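Local coordinates for radical SAM domain protein (PDB 6Y1X) that probably acts as the carbide synthase NifB, a radical SAM iron-sulfur enzyme that builds the NifB-co precursor of the nitrogenase iron-molybdenum cofactor, at residues 55-60 against 116-121; 142-147 against 197-202; 160-165 against 215-220. All blocks are in the same frame, centred on the assembly; numbering follows the deposited sequence. Where two conformers were deposited one is given.

Interaction 1: 55-60 against 116-121; sequences VAPKCN and LANEET. With SF4 (iron/sulfur cluster), chain D.
N118 grips the backbone of K58 with both ends of its side-chain amide. OD1 accepts from K58 N on a lone pair in the carbonyl plane (3.0 Å), and ND2 gives a hydrogen to K58 O at 2.8 Å, with that oxygen only 6° out of the N118 amide plane. The two bonds fix the rotation of the amide, and ND2 has a second acceptor in E114 O. The flat group also rests on A56, whose CA is 3.5 Å from N118 CG, and its OD1 faces CD of P57. K58 leads its methylenes past the same OD1; a bend at chi3 (-71°) then turns CE toward A117 O, 3.5 Å away. NZ reaches a water by a weak bond, and that water also accepts from E119 N.

K58 immediately precedes C59, the first cysteine of the radical SAM CX3CX2C motif that C63 and C66 complete. C59 SG binds FE4 of the cluster at 2.3 Å. Segment 116-121 follows G111-P115, which probably corresponds to the GGEP motif that in relatives contacts S-adenosylmethionine; through its bonds to K58 and to E114 O, N118 ties the cysteine loop to that stretch.

The methyl of A117 meets the amide of N60 (CB to N60 ND2 4.0 Å), whose OD1 is engaged by N142. At the far end, V55 sets CG2 beside T121 CA, its O lies near E120 CB, and A56 CB approaches T121 OG1 (3.4 Å), a hydroxyl held by P115 O.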
ATOM      1  N   VAL A  55       5.092   3.846  12.576  1.00 28.91           N
ATOM      2  CA  VAL A  55       5.396   2.897  13.642  1.00 24.49           C
ATOM      3  C   VAL A  55       6.063   1.634  13.129  1.00 26.02           C
ATOM      4  O   VAL A  55       6.335   0.725  13.926  1.00 21.42           O
ATOM      5  CB  VAL A  55       4.134   2.537  14.452  1.00 24.89           C
ATOM      6  CG1 VAL A  55       3.541   3.773  15.104  1.00 17.69           C
ATOM      7  CG2 VAL A  55       3.098   1.876  13.552  1.00 17.96           C
ATOM      8  N   ALA A  56       6.338   1.539  11.830  1.00 20.11           N
ATOM      9  CA  ALA A  56       6.655   0.269  11.175  1.00 20.67           C
ATOM     10  C   ALA A  56       7.952   0.394  10.384  1.00 18.79           C
ATOM     11  O   ALA A  56       7.933   0.421   9.150  1.00 19.62           O
ATOM     12  CB  ALA A  56       5.510  -0.171  10.261  1.00 17.36           C
ATOM     13  N   PRO A  57       9.107   0.458  11.067  1.00 15.46           N
ATOM     14  CA  PRO A  57      10.357   0.762  10.355  1.00 21.24           C
ATOM     15  C   PRO A  57      10.920  -0.389   9.534  1.00 19.00           C
ATOM     16  O   PRO A  57      11.586  -0.146   8.524  1.00 20.60           O
ATOM     17  CB  PRO A  57      11.315   1.141  11.492  1.00 16.13           C
ATOM     18  CG  PRO A  57      10.809   0.366  12.667  1.00 18.83           C
ATOM     19  CD  PRO A  57       9.304   0.434  12.528  1.00 17.63           C
ATOM     20  N   LYS A  58      10.714  -1.632   9.956  1.00 16.90           N
ATOM     21  CA  LYS A  58      11.307  -2.748   9.231  1.00 20.65           C
ATOM     22  C   LYS A  58      10.547  -3.009   7.936  1.00 19.70           C
ATOM     23  O   LYS A  58       9.328  -2.835   7.862  1.00 18.46           O
ATOM     24  CB  LYS A  58      11.314  -4.020  10.079  1.00 21.44           C
ATOM     25  CG  LYS A  58      12.030  -3.884  11.412  1.00 31.57           C
ATOM     26  CD  LYS A  58      12.150  -5.232  12.105  1.00 39.42           C
ATOM     27  CE  LYS A  58      10.812  -5.720  12.620  1.00 51.11           C
ATOM     28  NZ  LYS A  58      10.974  -6.950  13.447  1.00 61.89           N
ATOM     29  N   CYS A  59      11.277  -3.476   6.927  1.00 15.75           N
ATOM     30  CA  CYS A  59      10.699  -4.006   5.702  1.00 22.01           C
ATOM     31  C   CYS A  59      11.202  -5.419   5.454  1.00 21.41           C
ATOM     32  O   CYS A  59      12.264  -5.820   5.938  1.00 21.64           O
ATOM     33  CB  CYS A  59      11.025  -3.135   4.484  1.00 18.44           C
ATOM     34  SG  CYS A  59       9.969  -3.525   3.076  1.00 17.74           S
ATOM     35  N   ASN A  60      10.419  -6.174   4.688  1.00 19.59           N
ATOM     36  CA  ASN A  60      10.726  -7.568   4.401  1.00 20.83           C
ATOM     37  C   ASN A  60      11.049  -7.839   2.942  1.00 21.64           C
ATOM     38  O   ASN A  60      11.260  -8.999   2.579  1.00 18.72           O
ATOM     39  CB  ASN A  60       9.574  -8.473   4.858  1.00 21.08           C
ATOM     40  CG  ASN A  60       8.218  -8.008   4.354  1.00 22.16           C
ATOM     41  OD1 ASN A  60       8.112  -7.044   3.594  1.00 18.66           O
ATOM     42  ND2 ASN A  60       7.171  -8.703   4.780  1.00 20.50           N
ATOM     43  N   LEU A 116       3.064  -4.634   7.810  1.00 17.71           N
ATOM     44  CA  LEU A 116       2.769  -5.961   8.341  1.00 16.43           C
ATOM     45  C   LEU A 116       3.998  -6.696   8.858  1.00 16.59           C
ATOM     46  O   LEU A 116       3.844  -7.742   9.494  1.00 20.08           O
ATOM     47  CB  LEU A 116       2.067  -6.820   7.287  1.00 17.97           C
ATOM     48  CG  LEU A 116       0.788  -6.258   6.659  1.00 19.50           C
ATOM     49  CD1 LEU A 116       0.163  -7.267   5.715  1.00 22.54           C
ATOM     50  CD2 LEU A 116      -0.199  -5.873   7.743  1.00 22.57           C
ATOM     51  N   ALA A 117       5.201  -6.170   8.633  1.00 19.03           N
ATOM     52  CA  ALA A 117       6.425  -6.790   9.120  1.00 19.81           C
ATOM     53  C   ALA A 117       6.821  -6.285  10.501  1.00 22.63           C
ATOM     54  O   ALA A 117       7.908  -6.615  10.979  1.00 22.44           O
ATOM     55  CB  ALA A 117       7.575  -6.561   8.133  1.00 15.47           C
ATOM     56  N   ASN A 118       5.971  -5.489  11.145  1.00 20.68           N
ATOM     57  CA  ASN A 118       6.301  -4.861  12.417  1.00 20.32           C
ATOM     58  C   ASN A 118       5.144  -5.090  13.373  1.00 18.52           C
ATOM     59  O   ASN A 118       4.013  -4.689  13.079  1.00 23.31           O
ATOM     60  CB  ASN A 118       6.541  -3.356  12.251  1.00 19.04           C
ATOM     61  CG  ASN A 118       7.754  -3.045  11.409  1.00 20.62           C
ATOM     62  OD1 ASN A 118       8.822  -2.750  11.933  1.00 21.94           O
ATOM     63  ND2 ASN A 118       7.573  -3.039  10.090  1.00 17.79           N
ATOM     64  N   GLU A 119       5.415  -5.737  14.512  1.00 26.89           N
ATOM     65  CA  GLU A 119       4.340  -5.959  15.473  1.00 29.77           C
ATOM     66  C   GLU A 119       3.755  -4.645  15.969  1.00 26.77           C
ATOM     67  O   GLU A 119       2.576  -4.594  16.335  1.00 25.59           O
ATOM     68  CB  GLU A 119       4.830  -6.806  16.649  1.00 34.09           C
ATOM     69  CG  GLU A 119       5.118  -8.242  16.267  1.00 43.92           C
ATOM     70  CD  GLU A 119       3.908  -8.931  15.651  1.00 53.58           C
ATOM     71  OE1 GLU A 119       4.090  -9.682  14.666  1.00 58.47           O
ATOM     72  OE2 GLU A 119       2.777  -8.735  16.154  1.00 51.58           O
ATOM     73  N   GLU A 120       4.546  -3.567  15.953  1.00 27.80           N
ATOM     74  CA  GLU A 120       4.061  -2.285  16.448  1.00 29.81           C
ATOM     75  C   GLU A 120       2.884  -1.775  15.632  1.00 25.83           C
ATOM     76  O   GLU A 120       2.090  -0.977  16.141  1.00 30.91           O
ATOM     77  CB  GLU A 120       5.187  -1.248  16.456  1.00 30.20           C
ATOM     78  CG  GLU A 120       6.281  -1.533  17.483  1.00 35.08           C
ATOM     79  CD  GLU A 120       7.356  -2.469  16.953  1.00 40.29           C
ATOM     80  OE1 GLU A 120       7.192  -3.002  15.834  1.00 35.85           O
ATOM     81  OE2 GLU A 120       8.365  -2.676  17.662  1.00 42.08           O
ATOM     82  N   THR A 121       2.764  -2.205  14.374  1.00 19.52           N
ATOM     83  CA  THR A 121       1.607  -1.826  13.568  1.00 17.83           C
ATOM     84  C   THR A 121       0.321  -2.298  14.227  1.00 26.77           C
ATOM     85  O   THR A 121      -0.651  -1.542  14.352  1.00 22.86           O
ATOM     86  CB  THR A 121       1.732  -2.432  12.167  1.00 18.75           C
ATOM     87  OG1 THR A 121       2.887  -1.897  11.508  1.00 20.17           O
ATOM     88  CG2 THR A 121       0.486  -2.158  11.343  1.00 21.44           C
TER
HETATM   89 FE1  SF4 D 302      11.060   0.210   0.131  1.00 30.46          FE
HETATM   90 FE2  SF4 D 302       9.590  -1.597  -1.222  1.00 31.68          FE
HETATM   91 FE3  SF4 D 302       8.374   0.116   0.515  1.00 29.31          FE
HETATM   92 FE4  SF4 D 302       9.954  -1.903   1.446  1.00 32.20          FE
HETATM   93  S1  SF4 D 302       7.967  -2.141   0.314  1.00 17.35           S
HETATM   94  S2  SF4 D 302       9.977   0.282   2.158  1.00 16.68           S
HETATM   95  S3  SF4 D 302      11.591  -2.008  -0.165  1.00 20.44           S
HETATM   96  S4  SF4 D 302       9.445   0.689  -1.434  1.00 17.64           S
HETATM   97  O   HOH W   1       8.176  -6.437  15.018  1.00 42.72           O

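Interaction 2: 142-147 against 197-202; sequences NGLLLP and LDNQLK
N199 and Q200, neighbours on one helix turn, each send an amide nitrogen to a carbonyl of segment 142-147. N199 ND2 reaches L144 O at 2.7 Å; it lies in the plane of that carbonyl, but the oxygen sits 26° out of the N199 amide plane, so the amide is canted against its acceptor. Q200 runs extended beyond CG and places NE2 3.1 Å from N142 O, almost in line with the carbonyl. Between the two bonds, G143 CA lies 4.1 Å from Q200 CG; a CB there would clash with Q200 CG and, separately, at the positive phi of 94° would jam against N142 O.

In the partial (beta/alpha)6 barrel of the radical SAM fold, segment 142-147 leads from strand 136-141 into helix 146-156, and helix 189-209 packs against it. An Asx turn, L144 N bonding N142 OD1 at 3.0 Å, and a type I turn from G143 to L146 shape its course.

L144, with CG anti to its N (chi1 -179°), points its CB away from the helix, yet CD1 swings back across the N199 amide, 3.6 Å from ND2. P147 brings CG to 3.1 Å from N199 O, while the same CG touches K202 CB.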
ATOM      1  N   ASN A 142       3.076  -4.241   1.052  1.00 13.30           N
ATOM      2  CA  ASN A 142       3.562  -4.855  -0.174  1.00 12.88           C
ATOM      3  C   ASN A 142       2.915  -6.214  -0.421  1.00 18.70           C
ATOM      4  O   ASN A 142       3.132  -6.808  -1.482  1.00 19.30           O
ATOM      5  CB  ASN A 142       5.095  -4.946  -0.162  1.00 11.83           C
ATOM      6  CG  ASN A 142       5.641  -5.800   0.981  1.00 21.76           C
ATOM      7  OD1 ASN A 142       5.054  -6.804   1.376  1.00 19.40           O
ATOM      8  ND2 ASN A 142       6.778  -5.386   1.516  1.00 20.04           N
ATOM      9  N   GLY A 143       2.139  -6.724   0.539  1.00 17.81           N
ATOM     10  CA  GLY A 143       1.347  -7.919   0.339  1.00 17.67           C
ATOM     11  C   GLY A 143       2.000  -9.213   0.762  1.00 14.60           C
ATOM     12  O   GLY A 143       1.306 -10.236   0.848  1.00 16.43           O
ATOM     13  N   LEU A 144       3.314  -9.217   1.011  1.00 16.17           N
ATOM     14  CA  LEU A 144       3.997 -10.473   1.311  1.00 15.14           C
ATOM     15  C   LEU A 144       3.423 -11.148   2.551  1.00 15.79           C
ATOM     16  O   LEU A 144       3.219 -12.366   2.560  1.00 19.72           O
ATOM     17  CB  LEU A 144       5.496 -10.241   1.486  1.00 16.71           C
ATOM     18  CG  LEU A 144       6.291 -11.516   1.786  1.00 19.74           C
ATOM     19  CD1 LEU A 144       6.195 -12.542   0.658  1.00 18.65           C
ATOM     20  CD2 LEU A 144       7.744 -11.170   2.081  1.00 19.08           C
ATOM     21  N   LEU A 145       3.140 -10.380   3.600  1.00 24.60           N
ATOM     22  CA  LEU A 145       2.609 -10.952   4.831  1.00 24.04           C
ATOM     23  C   LEU A 145       1.097 -10.819   4.946  1.00 21.28           C
ATOM     24  O   LEU A 145       0.543 -11.118   6.007  1.00 20.66           O
ATOM     25  CB  LEU A 145       3.287 -10.326   6.051  1.00 20.10           C
ATOM     26  CG  LEU A 145       4.718 -10.796   6.317  1.00 24.42           C
ATOM     27  CD1 LEU A 145       5.361 -10.000   7.445  1.00 28.72           C
ATOM     28  CD2 LEU A 145       4.730 -12.291   6.623  1.00 27.18           C
ATOM     29  N   LEU A 146       0.420 -10.379   3.887  1.00 17.76           N
ATOM     30  CA  LEU A 146      -1.028 -10.195   3.964  1.00 20.36           C
ATOM     31  C   LEU A 146      -1.762 -11.499   4.260  1.00 26.19           C
ATOM     32  O   LEU A 146      -2.664 -11.490   5.118  1.00 23.79           O
ATOM     33  CB  LEU A 146      -1.541  -9.529   2.681  1.00 21.01           C
ATOM     34  CG  LEU A 146      -3.017  -9.124   2.710  1.00 22.37           C
ATOM     35  CD1 LEU A 146      -3.307  -8.310   3.949  1.00 14.81           C
ATOM     36  CD2 LEU A 146      -3.405  -8.348   1.459  1.00 21.26           C
ATOM     37  N   PRO A 147      -1.451 -12.634   3.620  1.00 24.43           N
ATOM     38  CA  PRO A 147      -2.151 -13.873   4.006  1.00 22.08           C
ATOM     39  C   PRO A 147      -1.950 -14.234   5.464  1.00 24.82           C
ATOM     40  O   PRO A 147      -2.887 -14.711   6.114  1.00 31.07           O
ATOM     41  CB  PRO A 147      -1.533 -14.937   3.088  1.00 25.45           C
ATOM     42  CG  PRO A 147      -0.927 -14.204   1.974  1.00 21.02           C
ATOM     43  CD  PRO A 147      -0.542 -12.850   2.477  1.00 19.73           C
ATOM     44  N   LEU A 197       4.376 -12.919  -5.302  1.00 11.84           N
ATOM     45  CA  LEU A 197       3.124 -12.826  -6.050  1.00 13.73           C
ATOM     46  C   LEU A 197       2.055 -13.768  -5.512  1.00 19.37           C
ATOM     47  O   LEU A 197       0.880 -13.393  -5.413  1.00 21.48           O
ATOM     48  CB  LEU A 197       3.385 -13.147  -7.521  1.00 17.19           C
ATOM     49  CG  LEU A 197       2.154 -13.203  -8.429  1.00 20.98           C
ATOM     50  CD1 LEU A 197       1.385 -11.890  -8.374  1.00 20.85           C
ATOM     51  CD2 LEU A 197       2.525 -13.582  -9.854  1.00 20.70           C
ATOM     52  N   ASP A 198       2.428 -15.008  -5.205  1.00 22.08           N
ATOM     53  CA  ASP A 198       1.455 -15.944  -4.654  1.00 25.20           C
ATOM     54  C   ASP A 198       0.849 -15.423  -3.354  1.00 23.51           C
ATOM     55  O   ASP A 198      -0.356 -15.567  -3.121  1.00 22.73           O
ATOM     56  CB  ASP A 198       2.087 -17.323  -4.497  1.00 39.54           C
ATOM     57  CG  ASP A 198       2.184 -18.061  -5.833  1.00 63.35           C
ATOM     58  OD1 ASP A 198       3.100 -17.756  -6.627  1.00 70.59           O
ATOM     59  OD2 ASP A 198       1.323 -18.921  -6.111  1.00 74.03           O
ATOM     60  N   ASN A 199       1.671 -14.811  -2.495  1.00 15.81           N
ATOM     61  CA  ASN A 199       1.159 -14.259  -1.243  1.00 22.54           C
ATOM     62  C   ASN A 199       0.291 -13.026  -1.485  1.00 16.61           C
ATOM     63  O   ASN A 199      -0.756 -12.870  -0.847  1.00 19.62           O
ATOM     64  CB  ASN A 199       2.315 -13.923  -0.299  1.00 27.03           C
ATOM     65  CG  ASN A 199       2.779 -15.124   0.508  1.00 36.26           C
ATOM     66  OD1 ASN A 199       2.409 -16.261   0.221  1.00 34.57           O
ATOM     67  ND2 ASN A 199       3.596 -14.875   1.523  1.00 38.54           N
ATOM     68  N   GLN A 200       0.712 -12.133  -2.384  1.00 17.86           N
ATOM     69  CA  GLN A 200      -0.110 -10.968  -2.712  1.00 14.72           C
ATOM     70  C   GLN A 200      -1.499 -11.387  -3.181  1.00 20.52           C
ATOM     71  O   GLN A 200      -2.511 -10.846  -2.725  1.00 21.17           O
ATOM     72  CB  GLN A 200       0.563 -10.117  -3.790  1.00 13.43           C
ATOM     73  CG  GLN A 200       1.882  -9.473  -3.395  1.00 13.98           C
ATOM     74  CD  GLN A 200       2.622  -8.897  -4.596  1.00 17.93           C
ATOM     75  OE1 GLN A 200       2.853  -9.592  -5.585  1.00 18.72           O
ATOM     76  NE2 GLN A 200       3.009  -7.628  -4.508  1.00 15.12           N
ATOM     77  N   LEU A 201      -1.567 -12.360  -4.090  1.00 19.57           N
ATOM     78  CA  LEU A 201      -2.864 -12.770  -4.618  1.00 19.34           C
ATOM     79  C   LEU A 201      -3.703 -13.460  -3.552  1.00 24.90           C
ATOM     80  O   LEU A 201      -4.906 -13.192  -3.439  1.00 21.97           O
ATOM     81  CB  LEU A 201      -2.687 -13.677  -5.834  1.00 20.68           C
ATOM     82  CG  LEU A 201      -1.997 -13.020  -7.033  1.00 29.06           C
ATOM     83  CD1 LEU A 201      -1.825 -14.021  -8.169  1.00 27.20           C
ATOM     84  CD2 LEU A 201      -2.754 -11.776  -7.497  1.00 26.65           C
ATOM     85  N   LYS A 202      -3.103 -14.375  -2.781  1.00 23.24           N
ATOM     86  CA  LYS A 202      -3.845 -15.019  -1.697  1.00 17.38           C
ATOM     87  C   LYS A 202      -4.329 -14.003  -0.671  1.00 17.20           C
ATOM     88  O   LYS A 202      -5.441 -14.124  -0.142  1.00 18.32           O
ATOM     89  CB  LYS A 202      -2.984 -16.086  -1.019  1.00 31.75           C
ATOM     90  CG  LYS A 202      -2.714 -17.318  -1.873  1.00 46.31           C
ATOM     91  CD  LYS A 202      -1.822 -18.312  -1.138  1.00 54.64           C
ATOM     92  CE  LYS A 202      -1.954 -19.721  -1.707  1.00 55.43           C
ATOM     93  NZ  LYS A 202      -1.537 -19.798  -3.136  1.00 49.01           N
TER

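Interaction 3: 160-165 against 215-220; sequences NITVTL and KVNTVL. With SF4 (iron/sulfur cluster), chain C.
Backbone hydrogen bonds join I161, V163 and L165 to K215 and N217, pairing two adjacent parallel strands of the partial (beta/alpha)6 barrel of the radical SAM fold. K215 N bonds I161 O and V163 N bonds K215 O, both at 2.9 Å; L165 N closes the run on N217 O.

Side-chain bonds gather on the face that carries T162, K215 and N217. K215 lies beside T162 pointing the same way, and a turn at chi4 (-72°) brings NZ, in the conformer described, to T162 OG1 (3.0 Å) and to N217 OD1 (3.1 Å). N217 crosses T162 at about a right angle, its ND2 3.3 Å from T162 CG2, and OD1 also binds N245. A leucine in place of N217 would probably leave K215 NZ and N245 without this shared acceptor and the lysine freer to turn. Beyond that face, at the end of the pairing, T218 OG1 donates to L165 O, with H244 as a further partner.

Apolar packing is slight: V216, on the other face of the sheet, meets L165, CG1 to CB 3.8 Å.

T162 OG1 is 3.4 Å and K215 NZ 3.7 Å from cluster sulfide S3. In this conformer K215 would probably offset some negative charge on the cluster.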
ATOM      1  N   ASN A 160      -9.861  -0.990   5.396  1.00 16.03           N
ATOM      2  CA  ASN A 160      -9.348  -0.552   4.108  1.00 15.92           C
ATOM      3  C   ASN A 160      -7.895  -0.978   4.032  1.00 20.75           C
ATOM      4  O   ASN A 160      -7.134  -0.757   4.977  1.00 24.80           O
ATOM      5  CB  ASN A 160      -9.469   0.967   3.935  1.00 18.39           C
ATOM      6  CG  ASN A 160     -10.908   1.444   3.900  1.00 31.37           C
ATOM      7  OD1 ASN A 160     -11.633   1.355   4.893  1.00 30.51           O
ATOM      8  ND2 ASN A 160     -11.326   1.965   2.753  1.00 31.50           N
ATOM      9  N   ILE A 161      -7.506  -1.555   2.900  1.00 16.94           N
ATOM     10  CA  ILE A 161      -6.172  -2.120   2.730  1.00 16.87           C
ATOM     11  C   ILE A 161      -5.644  -1.713   1.366  1.00 22.24           C
ATOM     12  O   ILE A 161      -6.346  -1.843   0.358  1.00 20.69           O
ATOM     13  CB  ILE A 161      -6.170  -3.656   2.866  1.00 18.53           C
ATOM     14  CG1 ILE A 161      -6.541  -4.070   4.292  1.00 26.69           C
ATOM     15  CG2 ILE A 161      -4.807  -4.223   2.496  1.00 19.82           C
ATOM     16  CD1 ILE A 161      -6.704  -5.563   4.461  1.00 30.66           C
ATOM     17  N   THR A 162      -4.423  -1.198   1.333  1.00 20.42           N
ATOM     18  CA  THR A 162      -3.745  -0.923   0.079  1.00 19.56           C
ATOM     19  C   THR A 162      -2.641  -1.949  -0.107  1.00 18.64           C
ATOM     20  O   THR A 162      -1.808  -2.139   0.784  1.00 24.86           O
ATOM     21  CB  THR A 162      -3.155   0.488   0.077  1.00 21.40           C
ATOM     22  OG1 THR A 162      -4.207   1.448  -0.040  1.00 19.16           O
ATOM     23  CG2 THR A 162      -2.198   0.662  -1.101  1.00 22.42           C
ATOM     24  N   VAL A 163      -2.630  -2.603  -1.261  1.00 20.26           N
ATOM     25  CA  VAL A 163      -1.570  -3.533  -1.617  1.00 16.69           C
ATOM     26  C   VAL A 163      -0.862  -2.948  -2.824  1.00 18.13           C
ATOM     27  O   VAL A 163      -1.516  -2.558  -3.796  1.00 17.82           O
ATOM     28  CB  VAL A 163      -2.120  -4.939  -1.928  1.00 20.78           C
ATOM     29  CG1 VAL A 163      -0.992  -5.881  -2.314  1.00 21.13           C
ATOM     30  CG2 VAL A 163      -2.927  -5.477  -0.753  1.00 19.68           C
ATOM     31  N   THR A 164       0.463  -2.912  -2.787  1.00 20.04           N
ATOM     32  CA  THR A 164       1.224  -2.497  -3.958  1.00 21.31           C
ATOM     33  C   THR A 164       1.541  -3.735  -4.785  1.00 17.13           C
ATOM     34  O   THR A 164       2.297  -4.610  -4.351  1.00 19.94           O
ATOM     35  CB  THR A 164       2.485  -1.735  -3.566  1.00 22.90           C
ATOM     36  OG1 THR A 164       2.105  -0.497  -2.953  1.00 22.73           O
ATOM     37  CG2 THR A 164       3.320  -1.415  -4.812  1.00 22.15           C
ATOM     38  N   LEU A 165       0.958  -3.804  -5.977  1.00 15.75           N
ATOM     39  CA  LEU A 165       1.063  -4.961  -6.856  1.00 15.79           C
ATOM     40  C   LEU A 165       1.625  -4.465  -8.180  1.00 18.41           C
ATOM     41  O   LEU A 165       0.931  -3.781  -8.938  1.00 13.65           O
ATOM     42  CB  LEU A 165      -0.292  -5.639  -7.045  1.00 14.07           C
ATOM     43  CG  LEU A 165      -0.341  -6.904  -7.899  1.00 22.92           C
ATOM     44  CD1 LEU A 165       0.526  -7.989  -7.292  1.00 19.55           C
ATOM     45  CD2 LEU A 165      -1.770  -7.382  -8.023  1.00 23.09           C
ATOM     46  N   LYS A 215      -7.550  -1.343  -2.177  1.00 19.41           N
ATOM     47  CA  LYS A 215      -6.953  -0.498  -3.198  0.56 19.88           C
ATOM     48  C   LYS A 215      -5.630  -1.116  -3.626  1.00 17.44           C
ATOM     49  O   LYS A 215      -4.860  -1.584  -2.787  1.00 18.22           O
ATOM     50  CB  LYS A 215      -6.749   0.921  -2.662  0.56 19.73           C
ATOM     51  CG  LYS A 215      -5.745   1.783  -3.410  0.56 21.73           C
ATOM     52  CD  LYS A 215      -5.902   3.241  -2.978  0.56 25.47           C
ATOM     53  CE  LYS A 215      -4.607   4.022  -3.094  0.56 25.08           C
ATOM     54  NZ  LYS A 215      -3.627   3.628  -2.043  0.56 28.70           N
ATOM     55  N   VAL A 216      -5.366  -1.126  -4.928  1.00 16.49           N
ATOM     56  CA  VAL A 216      -4.108  -1.656  -5.436  1.00 16.70           C
ATOM     57  C   VAL A 216      -3.323  -0.502  -6.039  1.00 20.64           C
ATOM     58  O   VAL A 216      -3.831   0.220  -6.906  1.00 19.85           O
ATOM     59  CB  VAL A 216      -4.333  -2.783  -6.450  1.00 14.31           C
ATOM     60  CG1 VAL A 216      -3.047  -3.050  -7.234  1.00 11.97           C
ATOM     61  CG2 VAL A 216      -4.787  -4.030  -5.715  1.00 13.74           C
ATOM     62  N   ASN A 217      -2.101  -0.305  -5.551  1.00 17.25           N
ATOM     63  CA  ASN A 217      -1.149   0.596  -6.178  1.00 21.47           C
ATOM     64  C   ASN A 217      -0.315  -0.170  -7.193  1.00 20.91           C
ATOM     65  O   ASN A 217       0.069  -1.317  -6.954  1.00 23.25           O
ATOM     66  CB  ASN A 217      -0.203   1.204  -5.142  1.00 23.14           C
ATOM     67  CG  ASN A 217      -0.896   2.134  -4.175  1.00 23.18           C
ATOM     68  OD1 ASN A 217      -1.990   2.639  -4.434  1.00 21.04           O
ATOM     69  ND2 ASN A 217      -0.238   2.393  -3.054  1.00 29.01           N
ATOM     70  N   THR A 218       0.000   0.482  -8.308  1.00 19.17           N
ATOM     71  CA  THR A 218       0.974  -0.050  -9.253  1.00 16.84           C
ATOM     72  C   THR A 218       1.937   1.060  -9.631  1.00 22.11           C
ATOM     73  O   THR A 218       1.505   2.136 -10.058  1.00 20.26           O
ATOM     74  CB  THR A 218       0.312  -0.609 -10.519  1.00 19.42           C
ATOM     75  OG1 THR A 218      -0.561  -1.689 -10.175  1.00 17.46           O
ATOM     76  CG2 THR A 218       1.369  -1.099 -11.513  1.00 17.65           C
ATOM     77  N   VAL A 219       3.231   0.807  -9.449  1.00 19.57           N
ATOM     78  CA  VAL A 219       4.262   1.745  -9.882  1.00 19.39           C
ATOM     79  C   VAL A 219       4.469   1.508 -11.368  1.00 19.69           C
ATOM     80  O   VAL A 219       4.788   0.391 -11.786  1.00 18.78           O
ATOM     81  CB  VAL A 219       5.571   1.557  -9.099  1.00 22.02           C
ATOM     82  CG1 VAL A 219       6.603   2.591  -9.530  1.00 16.20           C
ATOM     83  CG2 VAL A 219       5.314   1.663  -7.610  1.00 22.17           C
ATOM     84  N   LEU A 220       4.272   2.552 -12.167  1.00 19.14           N
ATOM     85  CA  LEU A 220       4.413   2.437 -13.613  1.00 20.09           C
ATOM     86  C   LEU A 220       5.882   2.597 -13.979  1.00 19.53           C
ATOM     87  O   LEU A 220       6.426   3.702 -13.919  1.00 20.46           O
ATOM     88  CB  LEU A 220       3.537   3.482 -14.295  1.00 20.17           C
ATOM     89  CG  LEU A 220       3.370   3.369 -15.807  1.00 30.98           C
ATOM     90  CD1 LEU A 220       2.653   2.078 -16.170  1.00 25.74           C
ATOM     91  CD2 LEU A 220       2.597   4.580 -16.303  1.00 31.50           C
TER
HETATM   92 FE1  SF4 C 301      -2.671   4.575   1.656  1.00 47.68          FE
HETATM   93 FE2  SF4 C 301      -4.502   6.549   2.049  1.00 75.44          FE
HETATM   94 FE3  SF4 C 301      -2.497   6.140   3.842  1.00 56.91          FE
HETATM   95 FE4  SF4 C 301      -4.554   4.319   3.637  1.00 58.91          FE
HETATM   96  S1  SF4 C 301      -4.713   6.504   4.340  1.00 36.39           S
HETATM   97  S2  SF4 C 301      -2.310   3.846   3.809  1.00 33.16           S
HETATM   98  S3  SF4 C 301      -4.947   4.395   1.373  1.00 33.10           S
HETATM   99  S4  SF4 C 301      -2.253   6.838   1.663  1.00 32.55           S

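Interactions 1 and 2 both border the cluster held by C59, C63, C66 and C72: C59 belongs to the first, and the N142 side chain of the second lies about 4 Å from that cluster. Their centres are 15 Å apart, yet N60 OD1 and N142 ND2 approach to 3.0 Å, a probable hydrogen bond, and L116 packs on L146. Interaction 2 also abuts interaction 3, 12 Å between centres, where L146 CD2 meets V163 CG2 at 3.7 Å and Q200 packs on T164 and L165. Interactions 1 and 3 do not touch (nearest atoms about 7 Å). Interaction 3 borders the second cluster, whose FE1 is 12.0 Å from FE3 of the first.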